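Local coordinates for protein nucleoporin nup120 (Schizosaccharomyces pombe, PDB 4GQ2) that serves as a structural component of the nuclear pore complex, the assembly through which traffic passes between nucleus and cytoplasm, at residues Q208-L219 / N267-L275; S306-K314 / V326-P335. One frame throughout, in Å; residues are numbered along the deposited sequence.

In the fold
Contacts 1 and 2 both lie in the beta-propeller domain, with their centres about 21 Å apart. Both segments of contact 1 precede those of contact 2. In contact 1 the chain leaves strand 204-210, the last of one four-stranded antiparallel sheet, and passes along strand 268-274, the last strand, at one edge of the next sheet. Contact 2 lies in the sheet after that, on the hairpin of strands 309-317 and 324-328 and the chain beyond. The contacts touch where Ile273 packs on Val326 and Leu275 on Tyr313. The connection out of one sheet thus lies against an edge strand of the next, which packs on the sheet of contact 2, tying three successive blades side by side.

Contact 1: Q208-L219 / N267-L275; sequences QHIDDSSYLFSL and NQCVETIEL
Ser218 grips the carbonyl of Thr272 twice: its backbone N lies 3.0 Å from Thr272 O and its own OG 3.2 Å from that same oxygen, the two donors arriving from opposite faces of the carbonyl plane. OG is put there by a chi1 of 52°, which sets it between the backbone N and the carbonyl carbon. The return bond is weak, with Glu274 N 3.3 Å from Ser218 O; the two backbone bonds make a single bridge between Ser218 and Ile273, to which the hydroxyl adds a third link.

Further back along the loop, Ser213 OG is used in both directions. It donates to Gln268 OE1 at 3.0 Å, reaching that oxygen from above the carbonyl plane, and accepts the nearly straight bond from Cys269 N at 3.2 Å (163° at the hydrogen). Beside it, Cys269 SG rests against Ser214 CB. In the beta-propeller this is the outer rim, where the chain leaving the last strand of one blade runs along the last strand of the next before it turns into that blade; two inverse gamma turns, centred on Ser213 and Ser214, kink it on the way.

At the start of the contact the side-chain amides of Gln208 and Asn267 meet with their planes 86° apart. Asn267 ND2 donates to Gln208 OE1 over 2.8 Å, from well above the carbonyl plane, while Asn267 OD1 accepts from Lys195.

At the other end the Phe217 ring and the Glu274 side chain lie alongside each other, pointing the same way, with Glu274 OE1 3.2 Å from Phe217 CE1. Glu274 OE2 forms a salt bridge with Lys258, whose ammonium also makes a cation-pi contact with the Phe217 ring. Leu219 also runs alongside Glu274, its CD1 3.8 Å from Glu274 CB.

Contact 2: S306-K314 / V326-P335; sequences SHGSFSIYK and VVIEKGIIPP
Tyr313 lays its ring between Val326 and Ile328. Val326 CG1 comes within 3.6 Å of Tyr313 CD2, and Ile328 CG2 sits off-centre over the ring as a CH-pi contact, 4.2 Å from its centroid. With chi1 at -67°, CG lies beside the backbone N and the ring runs alongside Ile328, both pointing the same way. An alanine at Tyr313 is likely to open a gap between Val326 and Ile328 and leave the Ile328 methyl without its aromatic surface.

Just past this pair Glu329 N and Lys330 N both donate to Ile312 O, at 2.8 and 3.1 Å, and Ile312 CG2 crosses the Glu329 side chain, 3.5 Å from Glu329 OE1. Further on, Ile332 CG1 fits against the small side chain of Ser309. Ile333 CB meets Phe310 CB at 3.8 Å, and Pro335 CG abuts the edge of the Phe310 ring, whose other neighbours include Tyr301 and Phe350. The Pro335 ring also presses its CD against Gly308 O (3.2 Å). Two successive N-H groups on one carbonyl, next to the antiparallel pairs Tyr313-Ile328 and Lys314-Val327, are the pattern of a classic beta bulge, here in the outer hairpin of a propeller blade.

Contact 1: Q208-L219 / N267-L275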
loop_
_atom_site.group_PDB
_atom_site.type_symbol
_atom_site.label_atom_id
_atom_site.label_comp_id
_atom_site.label_asym_id
_atom_site.label_seq_id
_atom_site.Cartn_x
_atom_site.Cartn_y
_atom_site.Cartn_z
ATOM N N GLN A 208 17.513 17.315 49.543
ATOM C CA GLN A 208 16.911 18.246 50.491
ATOM C C GLN A 208 15.599 17.659 51.003
ATOM O O GLN A 208 14.690 17.361 50.222
ATOM C CB GLN A 208 16.683 19.627 49.864
ATOM C CG GLN A 208 17.950 20.452 49.688
ATOM C CD GLN A 208 17.697 21.827 49.090
ATOM O OE1 GLN A 208 16.731 22.039 48.356
ATOM N NE2 GLN A 208 18.576 22.769 49.400
ATOM N N HIS A 209 15.530 17.472 52.320
ATOM C CA HIS A 209 14.337 16.974 52.997
ATOM C C HIS A 209 13.317 18.077 53.007
ATOM O O HIS A 209 13.586 19.171 53.510
ATOM C CB HIS A 209 14.694 16.570 54.427
ATOM C CG HIS A 209 13.886 15.412 54.963
ATOM N ND1 HIS A 209 14.398 14.169 55.090
ATOM C CD2 HIS A 209 12.570 15.343 55.418
ATOM C CE1 HIS A 209 13.457 13.346 55.596
ATOM N NE2 HIS A 209 12.339 14.067 55.797
ATOM N N ILE A 210 12.147 17.817 52.429
ATOM C CA ILE A 210 11.073 18.810 52.402
ATOM C C ILE A 210 10.009 18.443 53.436
ATOM O O ILE A 210 9.507 17.317 53.455
ATOM C CB ILE A 210 10.475 18.983 50.987
ATOM C CG1 ILE A 210 11.509 19.622 50.052
ATOM C CG2 ILE A 210 9.208 19.832 51.031
ATOM C CD1 ILE A 210 11.129 19.598 48.585
ATOM N N ASP A 211 9.676 19.412 54.285
ATOM C CA ASP A 211 8.906 19.168 55.506
ATOM C C ASP A 211 7.395 19.351 55.372
ATOM O O ASP A 211 6.669 19.211 56.360
ATOM C CB ASP A 211 9.450 20.047 56.640
ATOM C CG ASP A 211 10.871 19.673 57.037
ATOM O OD1 ASP A 211 11.097 18.494 57.383
ATOM O OD2 ASP A 211 11.759 20.556 57.005
ATOM N N ASP A 212 6.928 19.644 54.157
ATOM C CA ASP A 212 5.505 19.909 53.890
ATOM C C ASP A 212 4.918 20.890 54.910
ATOM O O ASP A 212 3.884 20.617 55.530
ATOM C CB ASP A 212 4.690 18.602 53.858
ATOM C CG ASP A 212 4.845 17.835 52.551
ATOM O OD1 ASP A 212 5.465 18.359 51.603
ATOM O OD2 ASP A 212 4.331 16.698 52.471
ATOM N N SER A 213 5.586 22.032 55.067
ATOM C CA SER A 213 5.293 22.987 56.140
ATOM C C SER A 213 4.026 23.824 55.915
ATOM O O SER A 213 4.084 25.054 55.794
ATOM C CB SER A 213 6.509 23.889 56.394
ATOM O OG SER A 213 6.901 24.567 55.213
ATOM N N SER A 214 2.884 23.141 55.870
ATOM C CA SER A 214 1.582 23.790 55.742
ATOM C C SER A 214 1.072 24.225 57.120
ATOM O O SER A 214 0.267 23.530 57.748
ATOM C CB SER A 214 0.586 22.854 55.050
ATOM O OG SER A 214 0.503 21.605 55.715
ATOM N N TYR A 215 1.569 25.374 57.581
ATOM C CA TYR A 215 1.237 25.937 58.897
ATOM C C TYR A 215 -0.270 26.067 59.123
ATOM O O TYR A 215 -0.805 25.569 60.115
ATOM C CB TYR A 215 1.919 27.303 59.071
ATOM C CG TYR A 215 3.240 27.278 59.821
ATOM C CD1 TYR A 215 4.181 26.266 59.608
ATOM C CD2 TYR A 215 3.558 28.289 60.730
ATOM C CE1 TYR A 215 5.388 26.253 60.295
ATOM C CE2 TYR A 215 4.762 28.285 61.420
ATOM C CZ TYR A 215 5.672 27.267 61.199
ATOM O OH TYR A 215 6.867 27.262 61.883
ATOM N N LEU A 216 -0.940 26.736 58.187
ATOM C CA LEU A 216 -2.387 26.909 58.209
ATOM C C LEU A 216 -2.987 26.491 56.873
ATOM O O LEU A 216 -2.307 26.519 55.844
ATOM C CB LEU A 216 -2.747 28.375 58.476
ATOM C CG LEU A 216 -2.366 29.049 59.798
ATOM C CD1 LEU A 216 -2.579 30.550 59.682
ATOM C CD2 LEU A 216 -3.158 28.483 60.968
ATOM N N PHE A 217 -4.259 26.100 56.891
ATOM C CA PHE A 217 -5.004 25.906 55.650
ATOM C C PHE A 217 -6.295 26.708 55.593
ATOM O O PHE A 217 -7.017 26.820 56.587
ATOM C CB PHE A 217 -5.232 24.419 55.313
ATOM C CG PHE A 217 -5.959 23.628 56.371
ATOM C CD1 PHE A 217 -7.350 23.566 56.386
ATOM C CD2 PHE A 217 -5.247 22.888 57.316
ATOM C CE1 PHE A 217 -8.019 22.812 57.342
ATOM C CE2 PHE A 217 -5.911 22.129 58.271
ATOM C CZ PHE A 217 -7.298 22.093 58.285
ATOM N N SER A 218 -6.572 27.268 54.421
ATOM C CA SER A 218 -7.804 28.011 54.191
ATOM C C SER A 218 -8.976 27.089 53.817
ATOM O O SER A 218 -8.782 25.914 53.469
ATOM C CB SER A 218 -7.585 29.090 53.131
ATOM O OG SER A 218 -7.013 28.543 51.959
ATOM N N LEU A 219 -10.187 27.640 53.900
ATOM C CA LEU A 219 -11.429 26.890 53.719
ATOM C C LEU A 219 -12.583 27.846 53.374
ATOM O O LEU A 219 -12.470 29.062 53.575
ATOM C CB LEU A 219 -11.741 26.103 55.002
ATOM C CG LEU A 219 -12.718 24.925 55.013
ATOM C CD1 LEU A 219 -12.176 23.737 54.229
ATOM C CD2 LEU A 219 -13.020 24.523 56.449
ATOM N N ASN A 267 11.698 26.136 49.620
ATOM C CA ASN A 267 11.258 24.785 50.044
ATOM C C ASN A 267 10.185 24.752 51.136
ATOM O O ASN A 267 10.028 23.743 51.836
ATOM C CB ASN A 267 12.447 23.895 50.430
ATOM C CG ASN A 267 13.244 23.425 49.227
ATOM O OD1 ASN A 267 12.921 23.752 48.080
ATOM N ND2 ASN A 267 14.294 22.650 49.483
ATOM N N GLN A 268 9.450 25.853 51.269
ATOM C CA GLN A 268 8.379 25.955 52.254
ATOM C C GLN A 268 7.019 25.894 51.566
ATOM O O GLN A 268 6.885 26.275 50.400
ATOM C CB GLN A 268 8.499 27.259 53.058
ATOM C CG GLN A 268 9.861 27.516 53.699
ATOM C CD GLN A 268 10.233 26.504 54.776
ATOM O OE1 GLN A 268 9.406 26.118 55.604
ATOM N NE2 GLN A 268 11.491 26.078 54.772
ATOM N N CYS A 269 6.015 25.403 52.289
ATOM C CA CYS A 269 4.636 25.494 51.829
ATOM C C CYS A 269 4.106 26.894 52.112
ATOM O O CYS A 269 4.164 27.367 53.249
ATOM C CB CYS A 269 3.755 24.447 52.501
ATOM S SG CYS A 269 2.026 24.509 51.968
ATOM N N VAL A 270 3.601 27.547 51.070
ATOM C CA VAL A 270 3.152 28.934 51.153
ATOM C C VAL A 270 1.641 29.007 51.315
ATOM O O VAL A 270 1.121 29.945 51.925
ATOM C CB VAL A 270 3.537 29.750 49.896
ATOM C CG1 VAL A 270 3.648 31.232 50.238
ATOM C CG2 VAL A 270 4.845 29.253 49.304
ATOM N N GLU A 271 0.945 28.021 50.760
ATOM C CA GLU A 271 -0.512 28.032 50.747
ATOM C C GLU A 271 -1.071 26.617 50.739
ATOM O O GLU A 271 -0.518 25.721 50.107
ATOM C CB GLU A 271 -1.021 28.826 49.541
ATOM C CG GLU A 271 -2.152 29.792 49.868
ATOM C CD GLU A 271 -3.520 29.268 49.489
ATOM O OE1 GLU A 271 -3.710 28.033 49.473
ATOM O OE2 GLU A 271 -4.409 30.100 49.207
ATOM N N THR A 272 -2.167 26.431 51.463
ATOM C CA THR A 272 -2.817 25.136 51.588
ATOM C C THR A 272 -4.319 25.364 51.611
ATOM O O THR A 272 -4.789 26.326 52.217
ATOM C CB THR A 272 -2.402 24.429 52.890
ATOM O OG1 THR A 272 -1.006 24.648 53.133
ATOM C CG2 THR A 272 -2.672 22.941 52.810
ATOM N N ILE A 273 -5.063 24.491 50.940
ATOM C CA ILE A 273 -6.523 24.531 50.977
ATOM C C ILE A 273 -7.064 23.129 51.208
ATOM O O ILE A 273 -6.714 22.199 50.484
ATOM C CB ILE A 273 -7.127 25.078 49.667
ATOM C CG1 ILE A 273 -6.550 26.453 49.331
ATOM C CG2 ILE A 273 -8.649 25.140 49.760
ATOM C CD1 ILE A 273 -6.770 26.868 47.894
ATOM N N GLU A 274 -7.912 22.981 52.221
ATOM C CA GLU A 274 -8.638 21.733 52.414
ATOM C C GLU A 274 -9.807 21.680 51.439
ATOM O O GLU A 274 -10.601 22.618 51.351
ATOM C CB GLU A 274 -9.121 21.578 53.862
ATOM C CG GLU A 274 -9.920 20.304 54.116
ATOM C CD GLU A 274 -9.921 19.875 55.570
ATOM O OE1 GLU A 274 -10.259 20.701 56.446
ATOM O OE2 GLU A 274 -9.595 18.698 55.835
ATOM N N LEU A 275 -9.888 20.580 50.699
ATOM C CA LEU A 275 -10.986 20.341 49.771
ATOM C C LEU A 275 -12.030 19.443 50.426
ATOM O O LEU A 275 -11.816 18.937 51.532
ATOM C CB LEU A 275 -10.467 19.695 48.482
ATOM C CG LEU A 275 -9.216 20.281 47.817
ATOM C CD1 LEU A 275 -8.654 19.300 46.799
ATOM C CD2 LEU A 275 -9.488 21.638 47.178
#

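Contact 2: S306-K314 / V326-P335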
loop_
_atom_site.group_PDB
_atom_site.type_symbol
_atom_site.label_atom_id
_atom_site.label_comp_id
_atom_site.label_asym_id
_atom_site.label_seq_id
_atom_site.Cartn_x
_atom_site.Cartn_y
_atom_site.Cartn_z
ATOM N N SER A 306 -20.625 8.818 40.055
ATOM C CA SER A 306 -20.868 8.825 38.608
ATOM C C SER A 306 -19.900 9.718 37.823
ATOM O O SER A 306 -20.279 10.779 37.320
ATOM C CB SER A 306 -22.314 9.232 38.314
ATOM O OG SER A 306 -22.548 10.571 38.709
ATOM N N HIS A 307 -18.646 9.275 37.736
ATOM C CA HIS A 307 -17.615 9.881 36.864
ATOM C C HIS A 307 -16.928 11.123 37.375
ATOM O O HIS A 307 -15.869 11.500 36.870
ATOM C CB HIS A 307 -18.121 10.070 35.427
ATOM C CG HIS A 307 -18.657 8.802 34.803
ATOM N ND1 HIS A 307 -18.022 7.616 34.912
ATOM C CD2 HIS A 307 -19.810 8.562 34.062
ATOM C CE1 HIS A 307 -18.732 6.667 34.273
ATOM N NE2 HIS A 307 -19.824 7.247 33.750
ATOM N N GLY A 308 -17.506 11.766 38.385
ATOM C CA GLY A 308 -16.838 12.879 39.049
ATOM C C GLY A 308 -17.125 14.252 38.471
ATOM O O GLY A 308 -18.111 14.451 37.764
ATOM N N SER A 309 -16.250 15.201 38.793
ATOM C CA SER A 309 -16.365 16.578 38.330
ATOM C C SER A 309 -14.987 17.221 38.354
ATOM O O SER A 309 -14.036 16.632 38.863
ATOM C CB SER A 309 -17.343 17.371 39.208
ATOM O OG SER A 309 -16.965 17.333 40.575
ATOM N N PHE A 310 -14.881 18.426 37.805
ATOM C CA PHE A 310 -13.593 19.095 37.686
ATOM C C PHE A 310 -13.638 20.531 38.202
ATOM O O PHE A 310 -14.652 21.215 38.070
ATOM C CB PHE A 310 -13.126 19.093 36.230
ATOM C CG PHE A 310 -12.759 17.731 35.702
ATOM C CD1 PHE A 310 -13.720 16.914 35.115
ATOM C CD2 PHE A 310 -11.446 17.276 35.771
ATOM C CE1 PHE A 310 -13.383 15.664 34.622
ATOM C CE2 PHE A 310 -11.099 16.028 35.277
ATOM C CZ PHE A 310 -12.070 15.222 34.701
ATOM N N SER A 311 -12.526 20.979 38.781
ATOM C CA SER A 311 -12.381 22.358 39.238
ATOM C C SER A 311 -11.239 23.067 38.520
ATOM O O SER A 311 -10.268 22.434 38.112
ATOM C CB SER A 311 -12.139 22.401 40.747
ATOM O OG SER A 311 -13.322 22.110 41.462
ATOM N N ILE A 312 -11.370 24.381 38.361
ATOM C CA ILE A 312 -10.271 25.219 37.885
ATOM C C ILE A 312 -9.916 26.260 38.951
ATOM O O ILE A 312 -10.800 26.834 39.587
ATOM C CB ILE A 312 -10.587 25.885 36.523
ATOM C CG1 ILE A 312 -10.611 24.828 35.406
ATOM C CG2 ILE A 312 -9.573 26.981 36.200
ATOM C CD1 ILE A 312 -11.004 25.349 34.033
ATOM N N TYR A 313 -8.619 26.477 39.151
ATOM C CA TYR A 313 -8.117 27.450 40.109
ATOM C C TYR A 313 -7.133 28.397 39.441
ATOM O O TYR A 313 -6.352 27.987 38.583
ATOM C CB TYR A 313 -7.408 26.746 41.267
ATOM C CG TYR A 313 -8.301 25.924 42.168
ATOM C CD1 TYR A 313 -8.695 24.640 41.801
ATOM C CD2 TYR A 313 -8.734 26.419 43.401
ATOM C CE1 TYR A 313 -9.506 23.879 42.624
ATOM C CE2 TYR A 313 -9.544 25.659 44.237
ATOM C CZ TYR A 313 -9.925 24.389 43.839
ATOM O OH TYR A 313 -10.731 23.616 44.642
ATOM N N LYS A 314 -7.171 29.662 39.851
ATOM C CA LYS A 314 -6.194 30.654 39.420
ATOM C C LYS A 314 -5.093 30.765 40.469
ATOM O O LYS A 314 -5.372 30.822 41.670
ATOM C CB LYS A 314 -6.874 32.016 39.213
ATOM C CG LYS A 314 -5.950 33.150 38.792
ATOM C CD LYS A 314 -5.738 33.198 37.286
ATOM C CE LYS A 314 -4.601 34.135 36.890
ATOM N NZ LYS A 314 -4.950 35.578 37.011
ATOM N N VAL A 326 -4.068 30.406 45.854
ATOM C CA VAL A 326 -4.803 29.532 44.949
ATOM C C VAL A 326 -6.285 29.864 45.102
ATOM O O VAL A 326 -6.950 29.389 46.024
ATOM C CB VAL A 326 -4.504 28.037 45.213
ATOM C CG1 VAL A 326 -5.352 27.145 44.325
ATOM C CG2 VAL A 326 -3.039 27.739 44.954
ATOM N N VAL A 327 -6.787 30.709 44.206
ATOM C CA VAL A 327 -8.171 31.179 44.283
ATOM C C VAL A 327 -9.032 30.445 43.260
ATOM O O VAL A 327 -8.645 30.302 42.099
ATOM C CB VAL A 327 -8.282 32.717 44.111
ATOM C CG1 VAL A 327 -9.732 33.171 44.206
ATOM C CG2 VAL A 327 -7.450 33.442 45.163
ATOM N N ILE A 328 -10.195 29.982 43.712
ATOM C CA ILE A 328 -11.110 29.160 42.914
ATOM C C ILE A 328 -11.690 29.905 41.708
ATOM O O ILE A 328 -11.897 31.119 41.756
ATOM C CB ILE A 328 -12.291 28.645 43.768
ATOM C CG1 ILE A 328 -11.916 28.584 45.257
ATOM C CG2 ILE A 328 -12.771 27.292 43.257
ATOM C CD1 ILE A 328 -13.080 28.798 46.203
ATOM N N GLU A 329 -11.944 29.162 40.632
ATOM C CA GLU A 329 -12.674 29.671 39.469
ATOM C C GLU A 329 -13.864 28.781 39.101
ATOM O O GLU A 329 -14.843 29.262 38.534
ATOM C CB GLU A 329 -11.753 29.828 38.264
ATOM C CG GLU A 329 -10.797 31.002 38.370
ATOM C CD GLU A 329 -10.200 31.394 37.033
ATOM O OE1 GLU A 329 -9.935 30.493 36.209
ATOM O OE2 GLU A 329 -9.992 32.606 36.808
ATOM N N LYS A 330 -13.777 27.491 39.428
ATOM C CA LYS A 330 -14.852 26.549 39.135
ATOM C C LYS A 330 -15.024 25.525 40.248
ATOM O O LYS A 330 -14.043 24.974 40.745
ATOM C CB LYS A 330 -14.566 25.820 37.826
ATOM C CG LYS A 330 -15.642 25.977 36.770
ATOM C CD LYS A 330 -15.384 27.225 35.940
ATOM C CE LYS A 330 -16.140 27.189 34.624
ATOM N NZ LYS A 330 -15.887 28.405 33.800
ATOM N N GLY A 331 -16.274 25.276 40.632
ATOM C CA GLY A 331 -16.608 24.227 41.593
ATOM C C GLY A 331 -16.859 22.886 40.919
ATOM O O GLY A 331 -16.420 21.846 41.416
ATOM N N ILE A 332 -17.563 22.904 39.784
ATOM C CA ILE A 332 -17.916 21.674 39.054
ATOM C C ILE A 332 -17.958 21.822 37.517
ATOM O O ILE A 332 -18.622 22.713 36.978
ATOM C CB ILE A 332 -19.239 21.053 39.584
ATOM C CG1 ILE A 332 -18.967 20.149 40.796
ATOM C CG2 ILE A 332 -19.958 20.256 38.503
ATOM C CD1 ILE A 332 -20.193 19.446 41.359
ATOM N N ILE A 333 -17.220 20.944 36.836
ATOM C CA ILE A 333 -17.373 20.684 35.403
ATOM C C ILE A 333 -17.797 19.214 35.270
ATOM O O ILE A 333 -16.967 18.315 35.427
ATOM C CB ILE A 333 -16.062 20.950 34.619
ATOM C CG1 ILE A 333 -15.754 22.450 34.565
ATOM C CG2 ILE A 333 -16.138 20.388 33.203
ATOM C CD1 ILE A 333 -14.407 22.796 33.957
ATOM N N PRO A 334 -19.097 18.960 35.017
ATOM C CA PRO A 334 -19.578 17.579 34.996
ATOM C C PRO A 334 -19.465 16.930 33.615
ATOM O O PRO A 334 -20.017 17.454 32.646
ATOM C CB PRO A 334 -21.049 17.707 35.421
ATOM C CG PRO A 334 -21.412 19.151 35.234
ATOM C CD PRO A 334 -20.194 19.917 34.788
ATOM N N PRO A 335 -18.744 15.794 33.528
ATOM C CA PRO A 335 -18.585 15.065 32.272
ATOM C C PRO A 335 -19.910 14.512 31.782
ATOM O O PRO A 335 -20.805 14.245 32.586
ATOM C CB PRO A 335 -17.655 13.900 32.648
ATOM C CG PRO A 335 -16.969 14.335 33.897
ATOM C CD PRO A 335 -17.990 15.161 34.623
#